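Local coordinates for hypothetical protein, haloacid dehalogenase-like hydrolase (PDB 1NRW) that dephosphorylates phosphorylated five- and six-carbon sugars and nucleoside monophosphates in vitro, and flavin mononucleotide less well, as a magnesium-dependent phosphatase of the haloacid dehalogenase superfamily, at residues K87-D92 with A195-L200; V201-A204 with F208-S211. All blocks are in the same frame, centred on the assembly; numbering follows the deposited sequence.

Following the chain from its N terminus, helix 87-99 comes after strand 79-82, an outermost strand of the eight-stranded sheet that carries Asp10 and the metal site. Interaction 1 joins the start of this helix to the turn leading into strand 198-201, closing a loop of about a hundred residues that holds most of the six-stranded sheet and its helices. Interaction 2 opens only after interaction 1 has closed, so the two lie in series and neither nest nor cross; it closes a short loop between strands 198-201 and 207-212. Those strands are neighbours, and Thr199 N meets Ser211 O at 2.8 Å, so one strand pair links the helix-side salt bridge to the phosphate-site end.

Interaction 1: K87-D92 with A195-L200; sequences KKRAYD and AEDLTL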
loop_
_atom_site.group_PDB
_atom_site.type_symbol
_atom_site.label_atom_id
_atom_site.label_comp_id
_atom_site.label_asym_id
_atom_site.label_seq_id
_atom_site.Cartn_x
_atom_site.Cartn_y
_atom_site.Cartn_z
ATOM N N LYS A 87 -1.115 -2.580 -21.237
ATOM C CA LYS A 87 0.292 -2.471 -21.614
ATOM C C LYS A 87 0.693 -1.212 -22.373
ATOM O O LYS A 87 1.777 -0.679 -22.152
ATOM C CB LYS A 87 0.730 -3.713 -22.394
ATOM C CG LYS A 87 0.955 -4.922 -21.502
ATOM C CD LYS A 87 1.656 -6.046 -22.239
ATOM C CE LYS A 87 2.015 -7.179 -21.289
ATOM N NZ LYS A 87 0.816 -7.732 -20.601
ATOM N N LYS A 88 -0.164 -0.729 -23.263
ATOM C CA LYS A 88 0.171 0.481 -24.001
ATOM C C LYS A 88 0.154 1.689 -23.075
ATOM O O LYS A 88 0.966 2.603 -23.220
ATOM C CB LYS A 88 -0.792 0.682 -25.171
ATOM C CG LYS A 88 -0.502 -0.255 -26.328
ATOM C CD LYS A 88 -1.398 0.015 -27.524
ATOM C CE LYS A 88 -0.917 -0.772 -28.732
ATOM N NZ LYS A 88 -0.789 -2.225 -28.421
ATOM N N ARG A 89 -0.766 1.688 -22.116
ATOM C CA ARG A 89 -0.850 2.780 -21.157
ATOM C C ARG A 89 0.358 2.699 -20.218
ATOM O O ARG A 89 0.921 3.719 -19.831
ATOM C CB ARG A 89 -2.157 2.691 -20.360
ATOM C CG ARG A 89 -2.229 3.629 -19.164
ATOM C CD ARG A 89 -2.027 5.083 -19.561
ATOM N NE ARG A 89 -3.273 5.840 -19.536
ATOM C CZ ARG A 89 -3.353 7.152 -19.736
ATOM N NH1 ARG A 89 -2.256 7.854 -19.981
ATOM N NH2 ARG A 89 -4.529 7.764 -19.673
ATOM N N ALA A 90 0.755 1.481 -19.861
ATOM C CA ALA A 90 1.905 1.291 -18.979
ATOM C C ALA A 90 3.160 1.792 -19.692
ATOM O O ALA A 90 4.013 2.451 -19.089
ATOM C CB ALA A 90 2.058 -0.184 -18.613
ATOM N N TYR A 91 3.266 1.481 -20.980
ATOM C CA TYR A 91 4.418 1.917 -21.764
ATOM C C TYR A 91 4.479 3.440 -21.751
ATOM O O TYR A 91 5.536 4.038 -21.550
ATOM C CB TYR A 91 4.295 1.434 -23.209
ATOM C CG TYR A 91 5.530 1.701 -24.040
ATOM C CD1 TYR A 91 6.568 0.769 -24.102
ATOM C CD2 TYR A 91 5.672 2.895 -24.748
ATOM C CE1 TYR A 91 7.721 1.018 -24.853
ATOM C CE2 TYR A 91 6.820 3.156 -25.501
ATOM C CZ TYR A 91 7.837 2.213 -25.547
ATOM O OH TYR A 91 8.971 2.469 -26.286
ATOM N N ASP A 92 3.325 4.056 -21.967
ATOM C CA ASP A 92 3.197 5.504 -21.998
ATOM C C ASP A 92 3.654 6.130 -20.681
ATOM O O ASP A 92 4.444 7.072 -20.667
ATOM C CB ASP A 92 1.737 5.871 -22.266
ATOM C CG ASP A 92 1.585 7.229 -22.908
ATOM O OD1 ASP A 92 2.039 8.230 -22.311
ATOM O OD2 ASP A 92 1.010 7.291 -24.019
ATOM N N ALA A 195 -7.232 11.119 -15.869
ATOM C CA ALA A 195 -7.211 9.890 -16.661
ATOM C C ALA A 195 -8.252 8.915 -16.116
ATOM O O ALA A 195 -8.082 8.341 -15.039
ATOM C CB ALA A 195 -5.822 9.263 -16.622
ATOM N N GLU A 196 -9.326 8.723 -16.876
ATOM C CA GLU A 196 -10.416 7.851 -16.455
ATOM C C GLU A 196 -10.104 6.359 -16.499
ATOM O O GLU A 196 -10.856 5.551 -15.957
ATOM C CB GLU A 196 -11.659 8.151 -17.296
ATOM C CG GLU A 196 -11.976 9.635 -17.372
ATOM C CD GLU A 196 -13.414 9.950 -17.020
ATOM O OE1 GLU A 196 -13.844 9.588 -15.903
ATOM O OE2 GLU A 196 -14.113 10.563 -17.856
ATOM N N ASP A 197 -9.000 5.993 -17.143
ATOM C CA ASP A 197 -8.613 4.590 -17.237
ATOM C C ASP A 197 -7.619 4.224 -16.135
ATOM O O ASP A 197 -7.138 3.095 -16.077
ATOM C CB ASP A 197 -7.989 4.303 -18.607
ATOM C CG ASP A 197 -6.742 5.132 -18.871
ATOM O OD1 ASP A 197 -6.780 6.358 -18.639
ATOM O OD2 ASP A 197 -5.724 4.561 -19.316
ATOM N N LEU A 198 -7.331 5.175 -15.255
ATOM C CA LEU A 198 -6.371 4.945 -14.178
ATOM C C LEU A 198 -6.847 5.402 -12.808
ATOM O O LEU A 198 -7.796 6.178 -12.689
ATOM C CB LEU A 198 -5.065 5.678 -14.491
ATOM C CG LEU A 198 -4.313 5.315 -15.772
ATOM C CD1 LEU A 198 -3.166 6.305 -15.989
ATOM C CD2 LEU A 198 -3.796 3.886 -15.675
ATOM N N THR A 199 -6.173 4.900 -11.777
ATOM C CA THR A 199 -6.440 5.284 -10.396
ATOM C C THR A 199 -5.154 5.998 -9.958
ATOM O O THR A 199 -4.058 5.446 -10.089
ATOM C CB THR A 199 -6.677 4.058 -9.478
ATOM O OG1 THR A 199 -7.942 3.457 -9.787
ATOM C CG2 THR A 199 -6.677 4.480 -8.013
ATOM N N LEU A 200 -5.288 7.230 -9.478
ATOM C CA LEU A 200 -4.136 8.011 -9.029
ATOM C C LEU A 200 -4.207 8.275 -7.530
ATOM O O LEU A 200 -5.184 8.841 -7.037
ATOM C CB LEU A 200 -4.075 9.351 -9.773
ATOM C CG LEU A 200 -3.089 10.396 -9.217
ATOM C CD1 LEU A 200 -1.658 9.901 -9.375
ATOM C CD2 LEU A 200 -3.273 11.720 -9.951
#
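Arg89 reaches from helix 87-99 to Asp197, joining the first turns of that helix to the type I beta turn Ala195-Leu198, which leads into edge strand 198-201 of the six-stranded sheet in this Cof-family phosphatase. Lys87 and Lys88 open the helix, and the bond from Tyr91 N to Lys87 O closes the turn that carries Arg89. Its CG stands opposite the backbone N (chi1 169°), and the chain then bends at chi2 and chi3, bringing the guanidinium side-on to the carboxylate. Arg89 NE bonds Asp197 OD2 at 2.8 Å and Arg89 NH2 bonds Asp197 OD1, each on a syn lone pair; the two planes lie 22° apart, so this bidentate salt bridge is nearly flat, which should hinder rotation of either group. With an alanine here, Asp197 would probably lose both bonds and its countercharge across the contact, and the turn its tie to the helix. Farther along, Ala90 points away from the turn and touches Phe172 of strand 172-178, its small methyl suiting a buried position, while Tyr91 packs edge-to-face with Phe160 and Phe164. On the strand side, leucine offers apolar bulk where the arginine's aliphatic part passes: Leu198 CD2 lies 3.8 Å from Arg89 CG. The other methyl, Leu198 CD1, covers one guanidinium face near its rim, 3.6 Å from Arg89 NE.

Interaction 2: V201-A204 with F208-S211; sequences VSSA and FELS
Val201 and Glu209 face each other as an antiparallel hydrogen-bonded pair, with CA atoms 5.2 Å apart, and two backbone bonds join them. Val201 N donates to Glu209 O at 3.0 Å, nearly straight and in the carbonyl plane; the return bond, Glu209 N to Val201 O, is shorter at 2.7 Å, but its donor stands 41° out of that carbonyl plane. Val201 O also receives a CA-H...O contact from Phe208 CA at 3.2 Å, so two neighbouring donors converge on one oxygen.

Side-chain polar contacts take over where the chain leaves the strand. Ser203 OG donates to Glu209 OE2 at 2.7 Å, meeting it on the anti side and 23° out of the carboxylate plane. Beyond CG the glutamate chain runs extended (chi2 177°), carrying its carboxylate to the serine, a distance that suits this long side chain; Asn174 ND2 holds the other oxygen, OE1, so both oxygens of this buried acid are engaged. Ser202 OG turns instead to Asn207 O and accepts a weak bond from Ala204 N, while Asn207 OD1 takes the N-H of Ser203.

Apolar packing is modest: Val201 CG2 rests 3.8 Å from Glu209 CB on the same sheet face, branched valine suiting the strand. Phe208 leads its ring away from Val201-Ala204.

The whole is a beta hairpin at the sheet edge, its connecting loop beside the HAD active site: Ser203 lies about 4 Å, side chain to side chain, from the phosphate-binding Asn243, and about as near a phosphate ion, probably from the crystallisation liquor, whose place is consistent with the phosphate pocket.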
loop_
_atom_site.group_PDB
_atom_site.type_symbol
_atom_site.label_atom_id
_atom_site.label_comp_id
_atom_site.label_asym_id
_atom_site.label_seq_id
_atom_site.Cartn_x
_atom_site.Cartn_y
_atom_site.Cartn_z
ATOM N N VAL A 201 -3.170 7.857 -6.810
ATOM C CA VAL A 201 -3.098 8.065 -5.366
ATOM C C VAL A 201 -1.660 8.379 -4.955
ATOM O O VAL A 201 -0.779 8.527 -5.803
ATOM C CB VAL A 201 -3.567 6.812 -4.571
ATOM C CG1 VAL A 201 -5.010 6.486 -4.913
ATOM C CG2 VAL A 201 -2.654 5.625 -4.865
ATOM N N SER A 202 -1.442 8.494 -3.649
ATOM C CA SER A 202 -0.116 8.752 -3.098
ATOM C C SER A 202 -0.021 8.014 -1.770
ATOM O O SER A 202 -1.019 7.903 -1.046
ATOM C CB SER A 202 0.100 10.254 -2.875
ATOM O OG SER A 202 1.309 10.495 -2.167
ATOM N N SER A 203 1.164 7.496 -1.454
ATOM C CA SER A 203 1.374 6.779 -0.199
ATOM C C SER A 203 2.456 7.458 0.642
ATOM O O SER A 203 2.822 6.961 1.708
ATOM C CB SER A 203 1.782 5.328 -0.467
ATOM O OG SER A 203 3.021 5.259 -1.156
ATOM N N ALA A 204 2.967 8.580 0.145
ATOM C CA ALA A 204 4.008 9.345 0.834
ATOM C C ALA A 204 4.124 10.735 0.208
ATOM O O ALA A 204 3.773 10.933 -0.956
ATOM C CB ALA A 204 5.346 8.608 0.756
ATOM N N PHE A 208 3.615 9.301 -5.917
ATOM C CA PHE A 208 2.263 9.134 -6.415
ATOM C C PHE A 208 2.282 7.735 -7.006
ATOM O O PHE A 208 3.340 7.239 -7.404
ATOM C CB PHE A 208 1.865 10.207 -7.449
ATOM C CG PHE A 208 2.827 10.375 -8.595
ATOM C CD1 PHE A 208 2.700 9.608 -9.750
ATOM C CD2 PHE A 208 3.814 11.353 -8.544
ATOM C CE1 PHE A 208 3.545 9.818 -10.844
ATOM C CE2 PHE A 208 4.664 11.574 -9.631
ATOM C CZ PHE A 208 4.527 10.807 -10.781
ATOM N N GLU A 209 1.132 7.074 -7.001
ATOM C CA GLU A 209 1.038 5.721 -7.530
ATOM C C GLU A 209 -0.067 5.655 -8.566
ATOM O O GLU A 209 -1.107 6.297 -8.423
ATOM C CB GLU A 209 0.747 4.723 -6.400
ATOM C CG GLU A 209 1.874 4.587 -5.365
ATOM C CD GLU A 209 1.519 3.635 -4.227
ATOM O OE1 GLU A 209 0.632 2.768 -4.415
ATOM O OE2 GLU A 209 2.138 3.742 -3.145
ATOM N N LEU A 210 0.170 4.869 -9.608
ATOM C CA LEU A 210 -0.795 4.701 -10.680
ATOM C C LEU A 210 -1.116 3.230 -10.903
ATOM O O LEU A 210 -0.221 2.413 -11.113
ATOM C CB LEU A 210 -0.240 5.299 -11.978
ATOM C CG LEU A 210 -0.072 6.820 -12.005
ATOM C CD1 LEU A 210 0.832 7.216 -13.166
ATOM C CD2 LEU A 210 -1.434 7.485 -12.127
ATOM N N SER A 211 -2.401 2.897 -10.844
ATOM C CA SER A 211 -2.849 1.531 -11.089
ATOM C C SER A 211 -4.043 1.658 -12.030
ATOM O O SER A 211 -4.435 2.775 -12.379
ATOM C CB SER A 211 -3.252 0.850 -9.775
ATOM O OG SER A 211 -4.189 1.632 -9.060
#